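Local coordinates for protein flavin-dependent monooxygenase, oxygenase subunit HsaA (Rhodococcus sp., PDB 2RFQ) that catalyses the ortho-hydroxylation of the phenolic secosteroid 3-HSA to the catechol 3,4-DHSA with reduced FMN and dioxygen, a step in cholesterol breakdown, at residues T47-L52 / W84-I89; R51-E56 / H92-A97; P163-S168 / V207-A212; A243-M248 / R328-A333. One frame throughout, in Å; residues are numbered along the deposited sequence.

Interaction 1: T47-L52 / W84-I89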
loop_
_atom_site.group_PDB
_atom_site.type_symbol
_atom_site.label_atom_id
_atom_site.label_comp_id
_atom_site.label_asym_id
_atom_site.label_seq_id
_atom_site.Cartn_x
_atom_site.Cartn_y
_atom_site.Cartn_z
ATOM N N THR A 47 6.048 -24.314 33.541
ATOM C CA THR A 47 7.275 -23.854 32.856
ATOM C C THR A 47 7.976 -22.744 33.639
ATOM O O THR A 47 9.147 -22.495 33.414
ATOM C CB THR A 47 7.018 -23.292 31.451
ATOM O OG1 THR A 47 6.296 -22.034 31.535
ATOM C CG2 THR A 47 6.277 -24.317 30.590
ATOM N N GLY A 48 7.239 -22.072 34.521
ATOM C CA GLY A 48 7.728 -20.864 35.189
ATOM C C GLY A 48 7.324 -19.570 34.499
ATOM O O GLY A 48 7.649 -18.473 34.960
ATOM N N PHE A 49 6.603 -19.689 33.384
ATOM C CA PHE A 49 6.237 -18.530 32.584
ATOM C C PHE A 49 5.580 -17.396 33.379
ATOM O O PHE A 49 5.956 -16.238 33.226
ATOM C CB PHE A 49 5.295 -18.914 31.423
ATOM C CG PHE A 49 4.719 -17.689 30.743
ATOM C CD1 PHE A 49 5.523 -16.928 29.875
ATOM C CD2 PHE A 49 3.425 -17.255 31.031
ATOM C CE1 PHE A 49 5.041 -15.743 29.299
ATOM C CE2 PHE A 49 2.911 -16.082 30.439
ATOM C CZ PHE A 49 3.740 -15.316 29.571
ATOM N N PHE A 50 4.570 -17.722 34.182
ATOM C CA PHE A 50 3.836 -16.658 34.889
ATOM C C PHE A 50 4.719 -15.957 35.927
ATOM O O PHE A 50 4.465 -14.805 36.274
ATOM C CB PHE A 50 2.530 -17.170 35.494
ATOM C CG PHE A 50 1.529 -17.604 34.450
ATOM C CD1 PHE A 50 0.969 -16.667 33.588
ATOM C CD2 PHE A 50 1.197 -18.947 34.308
ATOM C CE1 PHE A 50 0.077 -17.061 32.573
ATOM C CE2 PHE A 50 0.293 -19.363 33.292
ATOM C CZ PHE A 50 -0.261 -18.412 32.445
ATOM N N ARG A 51 5.773 -16.642 36.366
ATOM C CA ARG A 51 6.713 -16.046 37.327
ATOM C C ARG A 51 7.701 -15.067 36.690
ATOM O O ARG A 51 8.428 -14.384 37.407
ATOM C CB ARG A 51 7.509 -17.147 38.053
ATOM C CG ARG A 51 6.634 -18.095 38.824
ATOM C CD ARG A 51 7.521 -18.957 39.718
ATOM N NE ARG A 51 6.752 -19.719 40.697
ATOM C CZ ARG A 51 6.253 -19.234 41.840
ATOM N NH1 ARG A 51 6.403 -17.944 42.179
ATOM N NH2 ARG A 51 5.594 -20.055 42.653
ATOM N N LEU A 52 7.729 -14.988 35.359
ATOM C CA LEU A 52 8.755 -14.185 34.690
ATOM C C LEU A 52 8.846 -12.732 35.180
ATOM O O LEU A 52 9.946 -12.277 35.482
ATOM C CB LEU A 52 8.611 -14.226 33.172
ATOM C CG LEU A 52 9.160 -15.496 32.522
ATOM C CD1 LEU A 52 8.803 -15.496 31.024
ATOM C CD2 LEU A 52 10.664 -15.626 32.706
ATOM N N TRP A 84 -2.193 -14.802 23.645
ATOM C CA TRP A 84 -2.864 -13.578 24.083
ATOM C C TRP A 84 -3.129 -13.599 25.581
ATOM O O TRP A 84 -2.782 -12.647 26.302
ATOM C CB TRP A 84 -4.176 -13.442 23.333
ATOM C CG TRP A 84 -4.960 -12.172 23.583
ATOM C CD1 TRP A 84 -5.997 -12.011 24.456
ATOM C CD2 TRP A 84 -4.778 -10.892 22.929
ATOM N NE1 TRP A 84 -6.491 -10.716 24.370
ATOM C CE2 TRP A 84 -5.758 -10.020 23.439
ATOM C CE3 TRP A 84 -3.887 -10.416 21.944
ATOM C CZ2 TRP A 84 -5.861 -8.677 23.013
ATOM C CZ3 TRP A 84 -3.980 -9.098 21.516
ATOM C CH2 TRP A 84 -4.964 -8.243 22.050
ATOM N N VAL A 85 -3.742 -14.677 26.041
ATOM C CA VAL A 85 -4.030 -14.823 27.484
ATOM C C VAL A 85 -2.741 -14.838 28.308
ATOM O O VAL A 85 -2.664 -14.192 29.365
ATOM C CB VAL A 85 -4.857 -16.095 27.725
ATOM C CG1 VAL A 85 -4.966 -16.437 29.215
ATOM C CG2 VAL A 85 -6.247 -15.918 27.105
ATOM N N SER A 86 -1.731 -15.556 27.820
ATOM C CA SER A 86 -0.472 -15.690 28.553
ATOM C C SER A 86 0.165 -14.317 28.747
ATOM O O SER A 86 0.628 -13.967 29.831
ATOM C CB SER A 86 0.493 -16.622 27.805
ATOM O OG SER A 86 0.015 -17.978 27.859
ATOM N N SER A 87 0.162 -13.529 27.689
ATOM C CA SER A 87 0.777 -12.210 27.760
ATOM C C SER A 87 0.096 -11.316 28.791
ATOM O O SER A 87 0.756 -10.722 29.657
ATOM C CB SER A 87 0.692 -11.550 26.400
ATOM O OG SER A 87 1.494 -10.369 26.385
ATOM N N ILE A 88 -1.238 -11.242 28.719
ATOM C CA ILE A 88 -1.978 -10.310 29.577
ATOM C C ILE A 88 -1.945 -10.775 31.042
ATOM O O ILE A 88 -1.620 -9.983 31.957
ATOM C CB ILE A 88 -3.397 -10.072 29.034
ATOM C CG1 ILE A 88 -3.285 -9.399 27.663
ATOM C CG2 ILE A 88 -4.150 -9.118 29.936
ATOM C CD1 ILE A 88 -4.385 -9.760 26.634
ATOM N N ILE A 89 -2.238 -12.047 31.277
ATOM C CA ILE A 89 -2.190 -12.554 32.651
ATOM C C ILE A 89 -0.760 -12.455 33.213
ATOM O O ILE A 89 -0.572 -12.103 34.370
ATOM C CB ILE A 89 -2.779 -13.985 32.774
ATOM C CG1 ILE A 89 -4.254 -13.989 32.326
ATOM C CG2 ILE A 89 -2.662 -14.489 34.201
ATOM C CD1 ILE A 89 -5.059 -15.186 32.789
#
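Phe49 meets Ser86 with the rim of its ring, and its side chain can be followed atom by atom. CB points at helix 80-96, and with CG anti to the backbone N (chi1 170°) the ring is carried out to the helix wall. CD2 lies over one face of the Phe50 ring, offset toward the rim. Beyond it, CE2 reaches Ser86 O at 3.2 Å, near the ring plane, and Ser86 CB at 3.6 Å. CZ, at the tip, is 3.4 Å from the same Ser86 O, so the C-H edge of the ring faces a helix carbonyl, probably a weakly favourable contact. Beside it Phe50 crosses Ile89, its CE1 lying 4.1 Å from Ile89 CG2. An alanine in place of Phe49 is likely to open a gap beside the Ser86 carbonyl and deprive the Phe50 ring of the neighbour on that face. Gly48, with positive phi, ends helix 38-47 in a Schellman motif, and Thr47 OG1 accepts from Phe49 N at 3.0 Å in an ST turn. This is aromatic packing of a post-helix turn on a buried helix in the all-helical N-terminal domain of the acyl-CoA dehydrogenase fold; Trp84 on that helix probably binds FMN.

Interaction 2: R51-E56 / H92-A97; sequences RLLQPE and HNWHLA
Asn93, Leu53 and Trp94 bury the most surface where the turn 51-56 lies along the end of helix 80-96. Asn93 contributes its aliphatic part: CB points at the turn and stands 4.2 Å from Gln54 CB, a light methylene contact. Its amide bonds through ND2 to Phe50 O, just ahead of the turn, while CB packs on Gln54. Leu53 crosses Trp94 at the level of the first side-chain carbons, Leu53 CB to Trp94 CB at 3.8 Å, and Leu53 CD1 is 3.9 Å from the same Trp94 CB. Because the Trp94 CG is anti to the backbone N (chi1 179°), the indole swings past the leucine, and its NE1 is held by Val228 O. Farther on, Pro55 sets CG against Ala97 CB at 3.4 Å, tighter than ordinary carbon contact, and its CD lies 4.0 Å from Asn93 O. A type I turn from Arg51 to Gln54, closed by Gln54 N to Arg51 O at 3.1 Å, gives the loop its bend. The chemistry is therefore divided: between the two segments mostly carbon meets carbon, while several polar groups bond to residues outside them, Asn93 ND2 and Trp94 NE1 as described, Leu53 O to Tyr229 OH and Gln54 NE2 to Thr112 O, which probably fixes the loop's position as much as the packing does.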
loop_
_atom_site.group_PDB
_atom_site.type_symbol
_atom_site.label_atom_id
_atom_site.label_comp_id
_atom_site.label_asym_id
_atom_site.label_seq_id
_atom_site.Cartn_x
_atom_site.Cartn_y
_atom_site.Cartn_z
ATOM N N ARG A 51 5.773 -16.642 36.366
ATOM C CA ARG A 51 6.713 -16.046 37.327
ATOM C C ARG A 51 7.701 -15.067 36.690
ATOM O O ARG A 51 8.428 -14.384 37.407
ATOM C CB ARG A 51 7.509 -17.147 38.053
ATOM C CG ARG A 51 6.634 -18.095 38.824
ATOM C CD ARG A 51 7.521 -18.957 39.718
ATOM N NE ARG A 51 6.752 -19.719 40.697
ATOM C CZ ARG A 51 6.253 -19.234 41.840
ATOM N NH1 ARG A 51 6.403 -17.944 42.179
ATOM N NH2 ARG A 51 5.594 -20.055 42.653
ATOM N N LEU A 52 7.729 -14.988 35.359
ATOM C CA LEU A 52 8.755 -14.185 34.690
ATOM C C LEU A 52 8.846 -12.732 35.180
ATOM O O LEU A 52 9.946 -12.277 35.482
ATOM C CB LEU A 52 8.611 -14.226 33.172
ATOM C CG LEU A 52 9.160 -15.496 32.522
ATOM C CD1 LEU A 52 8.803 -15.496 31.024
ATOM C CD2 LEU A 52 10.664 -15.626 32.706
ATOM N N LEU A 53 7.717 -12.020 35.245
ATOM C CA LEU A 53 7.742 -10.627 35.736
ATOM C C LEU A 53 7.305 -10.494 37.208
ATOM O O LEU A 53 7.086 -9.374 37.704
ATOM C CB LEU A 53 6.912 -9.698 34.841
ATOM C CG LEU A 53 7.401 -9.613 33.385
ATOM C CD1 LEU A 53 6.493 -8.674 32.622
ATOM C CD2 LEU A 53 8.845 -9.123 33.273
ATOM N N GLN A 54 7.140 -11.635 37.879
ATOM C CA GLN A 54 6.791 -11.643 39.305
ATOM C C GLN A 54 8.026 -11.308 40.165
ATOM O O GLN A 54 9.138 -11.680 39.800
ATOM C CB GLN A 54 6.227 -13.011 39.678
ATOM C CG GLN A 54 5.748 -13.127 41.111
ATOM C CD GLN A 54 5.174 -14.502 41.394
ATOM O OE1 GLN A 54 5.723 -15.508 40.947
ATOM N NE2 GLN A 54 4.078 -14.557 42.148
ATOM N N PRO A 55 7.838 -10.539 41.254
ATOM C CA PRO A 55 8.990 -10.166 42.117
ATOM C C PRO A 55 9.724 -11.345 42.745
ATOM O O PRO A 55 9.126 -12.402 43.019
ATOM C CB PRO A 55 8.359 -9.247 43.184
ATOM C CG PRO A 55 7.153 -8.640 42.456
ATOM C CD PRO A 55 6.606 -9.826 41.665
ATOM N N GLU A 56 11.029 -11.162 42.936
ATOM C CA GLU A 56 11.837 -12.177 43.595
ATOM C C GLU A 56 11.264 -12.575 44.971
ATOM O O GLU A 56 11.343 -13.743 45.366
ATOM C CB GLU A 56 13.272 -11.680 43.715
ATOM C CG GLU A 56 14.239 -12.700 44.315
ATOM C CD GLU A 56 14.274 -12.664 45.825
ATOM O OE1 GLU A 56 13.857 -11.645 46.419
ATOM O OE2 GLU A 56 14.740 -13.664 46.422
ATOM N N HIS A 92 0.114 -8.969 34.461
ATOM C CA HIS A 92 -0.532 -8.560 35.708
ATOM C C HIS A 92 0.356 -8.818 36.911
ATOM O O HIS A 92 0.191 -8.176 37.935
ATOM C CB HIS A 92 -1.880 -9.243 35.876
ATOM C CG HIS A 92 -2.819 -8.932 34.766
ATOM N ND1 HIS A 92 -3.776 -9.825 34.332
ATOM C CD2 HIS A 92 -2.901 -7.857 33.946
ATOM C CE1 HIS A 92 -4.436 -9.293 33.318
ATOM N NE2 HIS A 92 -3.921 -8.105 33.063
ATOM N N ASN A 93 1.297 -9.749 36.783
ATOM C CA ASN A 93 2.234 -10.038 37.891
ATOM C C ASN A 93 3.277 -8.938 38.036
ATOM O O ASN A 93 3.793 -8.698 39.129
ATOM C CB ASN A 93 2.850 -11.437 37.742
ATOM C CG ASN A 93 1.814 -12.545 37.969
ATOM O OD1 ASN A 93 0.686 -12.270 38.396
ATOM N ND2 ASN A 93 2.174 -13.786 37.651
ATOM N N TRP A 94 3.541 -8.264 36.927
ATOM C CA TRP A 94 4.332 -7.043 36.919
ATOM C C TRP A 94 3.510 -5.908 37.568
ATOM O O TRP A 94 3.995 -5.179 38.437
ATOM C CB TRP A 94 4.717 -6.682 35.463
ATOM C CG TRP A 94 5.519 -5.403 35.309
ATOM C CD1 TRP A 94 6.887 -5.290 35.244
ATOM C CD2 TRP A 94 5.000 -4.065 35.193
ATOM N NE1 TRP A 94 7.254 -3.955 35.122
ATOM C CE2 TRP A 94 6.115 -3.191 35.070
ATOM C CE3 TRP A 94 3.707 -3.523 35.167
ATOM C CZ2 TRP A 94 5.976 -1.817 34.934
ATOM C CZ3 TRP A 94 3.573 -2.112 35.042
ATOM C CH2 TRP A 94 4.700 -1.298 34.933
ATOM N N HIS A 95 2.266 -5.755 37.135
ATOM C CA HIS A 95 1.411 -4.678 37.663
ATOM C C HIS A 95 1.223 -4.817 39.178
ATOM O O HIS A 95 1.346 -3.829 39.919
ATOM C CB HIS A 95 0.043 -4.680 36.948
ATOM C CG HIS A 95 -0.789 -3.457 37.224
ATOM N ND1 HIS A 95 -2.086 -3.338 36.779
ATOM C CD2 HIS A 95 -0.507 -2.302 37.883
ATOM C CE1 HIS A 95 -2.578 -2.164 37.151
ATOM N NE2 HIS A 95 -1.635 -1.508 37.808
ATOM N N LEU A 96 0.985 -6.040 39.655
ATOM C CA LEU A 96 0.766 -6.225 41.088
ATOM C C LEU A 96 1.993 -5.861 41.930
ATOM O O LEU A 96 1.856 -5.458 43.078
ATOM C CB LEU A 96 0.309 -7.652 41.398
ATOM C CG LEU A 96 -0.190 -7.881 42.831
ATOM C CD1 LEU A 96 -1.391 -7.013 43.168
ATOM C CD2 LEU A 96 -0.507 -9.368 43.093
ATOM N N ALA A 97 3.189 -6.015 41.363
ATOM C CA ALA A 97 4.436 -5.637 42.041
ATOM C C ALA A 97 4.458 -4.164 42.442
ATOM O O ALA A 97 5.246 -3.776 43.298
ATOM C CB ALA A 97 5.619 -5.929 41.136
#

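Interaction 3: P163-S168 / V207-A212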
loop_
_atom_site.group_PDB
_atom_site.type_symbol
_atom_site.label_atom_id
_atom_site.label_comp_id
_atom_site.label_asym_id
_atom_site.label_seq_id
_atom_site.Cartn_x
_atom_site.Cartn_y
_atom_site.Cartn_z
ATOM N N PRO A 163 -15.031 12.573 38.873
ATOM C CA PRO A 163 -13.859 11.695 38.747
ATOM C C PRO A 163 -12.578 12.465 39.038
ATOM O O PRO A 163 -12.376 13.566 38.514
ATOM C CB PRO A 163 -13.899 11.242 37.282
ATOM C CG PRO A 163 -14.622 12.358 36.555
ATOM C CD PRO A 163 -15.523 13.036 37.559
ATOM N N VAL A 164 -11.746 11.922 39.908
ATOM C CA VAL A 164 -10.601 12.680 40.416
ATOM C C VAL A 164 -9.268 11.966 40.182
ATOM O O VAL A 164 -8.202 12.542 40.404
ATOM C CB VAL A 164 -10.764 13.006 41.917
ATOM C CG1 VAL A 164 -11.924 13.988 42.135
ATOM C CG2 VAL A 164 -10.974 11.726 42.729
ATOM N N ASP A 165 -9.339 10.716 39.737
ATOM C CA ASP A 165 -8.135 9.904 39.555
ATOM C C ASP A 165 -8.535 8.765 38.659
ATOM O O ASP A 165 -9.720 8.485 38.524
ATOM C CB ASP A 165 -7.669 9.355 40.906
ATOM C CG ASP A 165 -6.222 8.841 40.898
ATOM O OD1 ASP A 165 -5.506 8.936 39.874
ATOM O OD2 ASP A 165 -5.798 8.345 41.959
ATOM N N PHE A 166 -7.557 8.128 38.024
ATOM C CA PHE A 166 -7.838 6.905 37.276
ATOM C C PHE A 166 -6.946 5.832 37.828
ATOM O O PHE A 166 -5.724 5.991 37.862
ATOM C CB PHE A 166 -7.602 7.072 35.787
ATOM C CG PHE A 166 -8.229 5.976 34.966
ATOM C CD1 PHE A 166 -9.479 6.165 34.378
ATOM C CD2 PHE A 166 -7.588 4.748 34.813
ATOM C CE1 PHE A 166 -10.080 5.142 33.631
ATOM C CE2 PHE A 166 -8.169 3.720 34.070
ATOM C CZ PHE A 166 -9.426 3.917 33.479
ATOM N N VAL A 167 -7.562 4.736 38.266
ATOM C CA VAL A 167 -6.872 3.747 39.091
ATOM C C VAL A 167 -7.200 2.333 38.616
ATOM O O VAL A 167 -8.069 2.145 37.755
ATOM C CB VAL A 167 -7.335 3.877 40.566
ATOM C CG1 VAL A 167 -7.080 5.283 41.105
ATOM C CG2 VAL A 167 -8.823 3.541 40.680
ATOM N N SER A 168 -6.510 1.352 39.190
ATOM C CA SER A 168 -6.942 -0.037 39.102
ATOM C C SER A 168 -7.418 -0.505 40.466
ATOM O O SER A 168 -6.720 -0.330 41.469
ATOM C CB SER A 168 -5.801 -0.952 38.633
ATOM O OG SER A 168 -5.413 -0.624 37.306
ATOM N N VAL A 207 -5.903 -0.425 45.884
ATOM C CA VAL A 207 -6.172 0.473 44.757
ATOM C C VAL A 207 -4.905 1.234 44.378
ATOM O O VAL A 207 -4.208 1.754 45.248
ATOM C CB VAL A 207 -7.325 1.453 45.101
ATOM C CG1 VAL A 207 -7.585 2.416 43.937
ATOM C CG2 VAL A 207 -8.571 0.663 45.432
ATOM N N LEU A 208 -4.591 1.270 43.081
ATOM C CA LEU A 208 -3.348 1.904 42.635
ATOM C C LEU A 208 -3.595 2.878 41.497
ATOM O O LEU A 208 -4.151 2.501 40.469
ATOM C CB LEU A 208 -2.347 0.846 42.166
ATOM C CG LEU A 208 -0.999 1.361 41.631
ATOM C CD1 LEU A 208 -0.202 2.126 42.678
ATOM C CD2 LEU A 208 -0.168 0.189 41.118
ATOM N N SER A 209 -3.159 4.124 41.680
ATOM C CA SER A 209 -3.340 5.138 40.658
ATOM C C SER A 209 -2.296 4.994 39.539
ATOM O O SER A 209 -1.123 4.799 39.809
ATOM C CB SER A 209 -3.194 6.528 41.291
ATOM O OG SER A 209 -3.141 7.502 40.262
ATOM N N PHE A 210 -2.723 5.090 38.288
ATOM C CA PHE A 210 -1.753 5.130 37.195
ATOM C C PHE A 210 -0.812 6.348 37.269
ATOM O O PHE A 210 0.345 6.262 36.840
ATOM C CB PHE A 210 -2.458 5.070 35.855
ATOM C CG PHE A 210 -3.023 3.722 35.549
ATOM C CD1 PHE A 210 -2.200 2.694 35.079
ATOM C CD2 PHE A 210 -4.367 3.464 35.779
ATOM C CE1 PHE A 210 -2.730 1.428 34.790
ATOM C CE2 PHE A 210 -4.906 2.199 35.501
ATOM C CZ PHE A 210 -4.080 1.188 35.005
ATOM N N LYS A 211 -1.291 7.466 37.823
ATOM C CA LYS A 211 -0.425 8.642 38.029
ATOM C C LYS A 211 0.711 8.348 39.009
ATOM O O LYS A 211 1.844 8.780 38.791
ATOM C CB LYS A 211 -1.252 9.860 38.492
ATOM C CG LYS A 211 -0.505 11.199 38.434
ATOM C CD LYS A 211 -0.019 11.493 37.004
ATOM C CE LYS A 211 0.468 12.933 36.840
ATOM N NZ LYS A 211 1.240 13.092 35.559
ATOM N N ALA A 212 0.411 7.614 40.083
ATOM C CA ALA A 212 1.428 7.203 41.067
ATOM C C ALA A 212 2.466 6.327 40.393
ATOM O O ALA A 212 3.660 6.419 40.681
ATOM C CB ALA A 212 0.795 6.452 42.219
HETATM O O HOH W 1 -4.233 8.134 37.156
HETATM O O HOH W 2 -3.164 1.019 38.269
#
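Ser168 and Leu208 form the tight, buried part of this contact, an antiparallel hydrogen-bonded pair in which Ser168 N donates to Leu208 O at 2.9 Å and Leu208 N returns a bond to Ser168 O at 3.1 Å. The next pair, buried Val167 with Ser209, is non-hydrogen-bonded, and the Val167 side chain crosses that of Val207, CG2 lying 3.7 Å from Val207 CG1. A water over the centre of the Phe210 ring donates to Leu208 O and is also bonded to Ser168 OG.

The other side, partly exposed and linked by water, belongs to Asp165, Phe166, Ser209 and Phe210. Here the chain turns into helix 210-214, yet Phe210 N still reaches Phe166 O at 3.2 Å, in the carbonyl plane. Their rings lie side by side and meet rim to rim, planes at 38°; Phe166 CD2 lies 3.6 Å from Phe210 CD2. Ser209 OG donates to Asp165 OD1 at 2.8 Å, on its syn lone pair, and as N-cap also accepts weakly from Lys211 N. A second water bridges Asp165 OD1, Phe166 O and Lys211 N. With an alanine here instead of Asp165, the Ser209 hydroxyl would probably lose its acceptor and be free to turn from its capping position. Thus backbone bonding continues into the strand-to-helix junction, where carboxylate, hydroxyl and water supplement it, and the negative charge near the helix N-terminus is likely to be favourable.

Interaction 4: A243-M248 / R328-A333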
loop_
_atom_site.group_PDB
_atom_site.type_symbol
_atom_site.label_atom_id
_atom_site.label_comp_id
_atom_site.label_asym_id
_atom_site.label_seq_id
_atom_site.Cartn_x
_atom_site.Cartn_y
_atom_site.Cartn_z
ATOM N N ALA A 243 2.991 -7.967 21.261
ATOM C CA ALA A 243 3.877 -9.158 21.220
ATOM C C ALA A 243 3.164 -10.450 20.792
ATOM O O ALA A 243 3.692 -11.184 19.946
ATOM C CB ALA A 243 4.617 -9.336 22.559
ATOM N N PRO A 244 1.967 -10.743 21.344
ATOM C CA PRO A 244 1.283 -11.976 20.900
ATOM C C PRO A 244 0.853 -11.905 19.432
ATOM O O PRO A 244 0.880 -12.902 18.750
ATOM C CB PRO A 244 0.090 -12.115 21.861
ATOM C CG PRO A 244 -0.108 -10.747 22.467
ATOM C CD PRO A 244 1.209 -10.025 22.395
ATOM N N ILE A 245 0.506 -10.714 18.943
ATOM C CA ILE A 245 0.118 -10.595 17.534
ATOM C C ILE A 245 1.328 -10.834 16.637
ATOM O O ILE A 245 1.232 -11.547 15.627
ATOM C CB ILE A 245 -0.583 -9.275 17.258
ATOM C CG1 ILE A 245 -1.856 -9.193 18.121
ATOM C CG2 ILE A 245 -0.915 -9.157 15.777
ATOM C CD1 ILE A 245 -2.542 -7.784 18.106
ATOM N N VAL A 246 2.471 -10.238 17.000
ATOM C CA VAL A 246 3.731 -10.570 16.327
ATOM C C VAL A 246 3.992 -12.101 16.351
ATOM O O VAL A 246 4.304 -12.703 15.324
ATOM C CB VAL A 246 4.917 -9.761 16.899
ATOM C CG1 VAL A 246 6.237 -10.209 16.253
ATOM C CG2 VAL A 246 4.658 -8.265 16.642
ATOM N N GLY A 247 3.846 -12.724 17.517
ATOM C CA GLY A 247 4.007 -14.186 17.633
ATOM C C GLY A 247 3.051 -14.955 16.715
ATOM O O GLY A 247 3.459 -15.939 16.086
HETATM N N MSE A 248 1.797 -14.510 16.634
HETATM C CA MSE A 248 0.821 -15.106 15.712
HETATM C C MSE A 248 1.349 -15.057 14.274
HETATM O O MSE A 248 1.188 -16.026 13.511
HETATM C CB MSE A 248 -0.542 -14.409 15.835
HETATM C CG MSE A 248 -1.238 -14.762 17.138
HETATM SE SE MSE A 248 -2.865 -13.630 17.200
HETATM C CE MSE A 248 -2.815 -13.098 19.110
ATOM N N ARG A 328 2.784 0.079 15.158
ATOM C CA ARG A 328 3.194 -0.313 13.802
ATOM C C ARG A 328 3.545 -1.796 13.710
ATOM O O ARG A 328 3.285 -2.415 12.682
ATOM C CB ARG A 328 4.351 0.544 13.294
ATOM C CG ARG A 328 4.391 0.577 11.739
ATOM C CD ARG A 328 5.073 1.889 11.249
ATOM N NE ARG A 328 5.116 2.070 9.790
ATOM C CZ ARG A 328 4.071 2.439 9.050
ATOM N NH1 ARG A 328 2.870 2.654 9.613
ATOM N NH2 ARG A 328 4.203 2.602 7.735
ATOM N N ALA A 329 4.131 -2.358 14.772
ATOM C CA ALA A 329 4.498 -3.774 14.796
ATOM C C ALA A 329 3.236 -4.631 14.644
ATOM O O ALA A 329 3.218 -5.604 13.875
ATOM C CB ALA A 329 5.193 -4.105 16.089
ATOM N N THR A 330 2.171 -4.255 15.354
ATOM C CA THR A 330 0.875 -4.932 15.176
ATOM C C THR A 330 0.439 -4.851 13.712
ATOM O O THR A 330 0.070 -5.856 13.111
ATOM C CB THR A 330 -0.185 -4.312 16.095
ATOM O OG1 THR A 330 0.158 -4.684 17.443
ATOM C CG2 THR A 330 -1.608 -4.811 15.733
ATOM N N GLY A 331 0.521 -3.654 13.143
ATOM C CA GLY A 331 0.162 -3.451 11.731
ATOM C C GLY A 331 0.990 -4.298 10.779
ATOM O O GLY A 331 0.433 -4.909 9.857
ATOM N N ARG A 332 2.314 -4.341 10.993
ATOM C CA ARG A 332 3.199 -5.145 10.135
ATOM C C ARG A 332 2.851 -6.640 10.247
ATOM O O ARG A 332 2.857 -7.375 9.258
ATOM C CB ARG A 332 4.662 -4.952 10.542
ATOM C CG ARG A 332 5.213 -3.528 10.309
ATOM C CD ARG A 332 6.735 -3.533 10.503
ATOM N NE ARG A 332 7.211 -2.243 11.018
ATOM C CZ ARG A 332 7.519 -1.178 10.270
ATOM N NH1 ARG A 332 7.959 -0.063 10.851
ATOM N NH2 ARG A 332 7.349 -1.207 8.952
ATOM N N ALA A 333 2.591 -7.085 11.470
ATOM C CA ALA A 333 2.241 -8.488 11.718
ATOM C C ALA A 333 0.960 -8.862 10.973
ATOM O O ALA A 333 0.907 -9.895 10.278
ATOM C CB ALA A 333 2.130 -8.758 13.202
#
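The helical segments 243-248 and 328-333 run nearly parallel, their axes at 21° and 8.7 Å apart, with Val246 and Ala333 closest in the backbone at 5.3 Å between CA atoms. That approach is consistent with the alanines that 328-333 turns to the larger Ile245 and Val246: Ala333 CB sits 3.8 Å from Ile245 O and 4.0 Å from Val246 CA, a methyl group laid almost on the opposing backbone. Ile245 spreads over it in two directions. Its CG2, anti to the backbone N, comes to 4.0 Å from Ala333 CB, while the other branch, with chi1 -60°, runs on to CD1 and crosses Thr330, meeting Thr330 CG2 at 3.9 Å. Thr330 thus turns its methyl to the isoleucine, while OG1 is bonded to Ser242 OG, one residue before the first segment. Val246 completes the contact with one branch, CG2, which lies 4.2 Å from Ala329 CB and 4.3 Å from Ala333 CB. The touching residues are buried, and their side chains meet through carbon, partly against backbone carbonyls.

Helices 233-266 and 316-344 belong to the C-terminal helical domain of the acyl-CoA dehydrogenase fold. Helix 277-309 packs against both of them, with Trp294 on Val246 and Ala293 on Ala329, while Arg328 and Arg332 form salt bridges to Asp289 of a second subunit. Toward the N-terminal domain, Trp84 of helix 80-96 rests on Pro244 and Ile245.

In the fold
Interactions 1 and 2 begin from one loop and share helix 80-96, their centres 10 Å apart within the N-terminal helical domain, joined by the bond from Asn93 to Phe50 O. That helix also ties in the others: Trp84 packs on Pro244 and Ile245 of interaction 4, whose centre is 18 Å from that of interaction 1, whereas His95, in interaction 2, touches Ser168 and Leu208 of interaction 3, centres 19 Å apart. Interactions 3 and 4, in the sheet and the C-terminal helices, have centres 29 Å apart, on opposite sides of the chain's centre. Along the chain interactions 1 and 2 overlap and come first, then 3, then 4; helix 80-96 touches all three regions, consistent with a flavin site assembled between them.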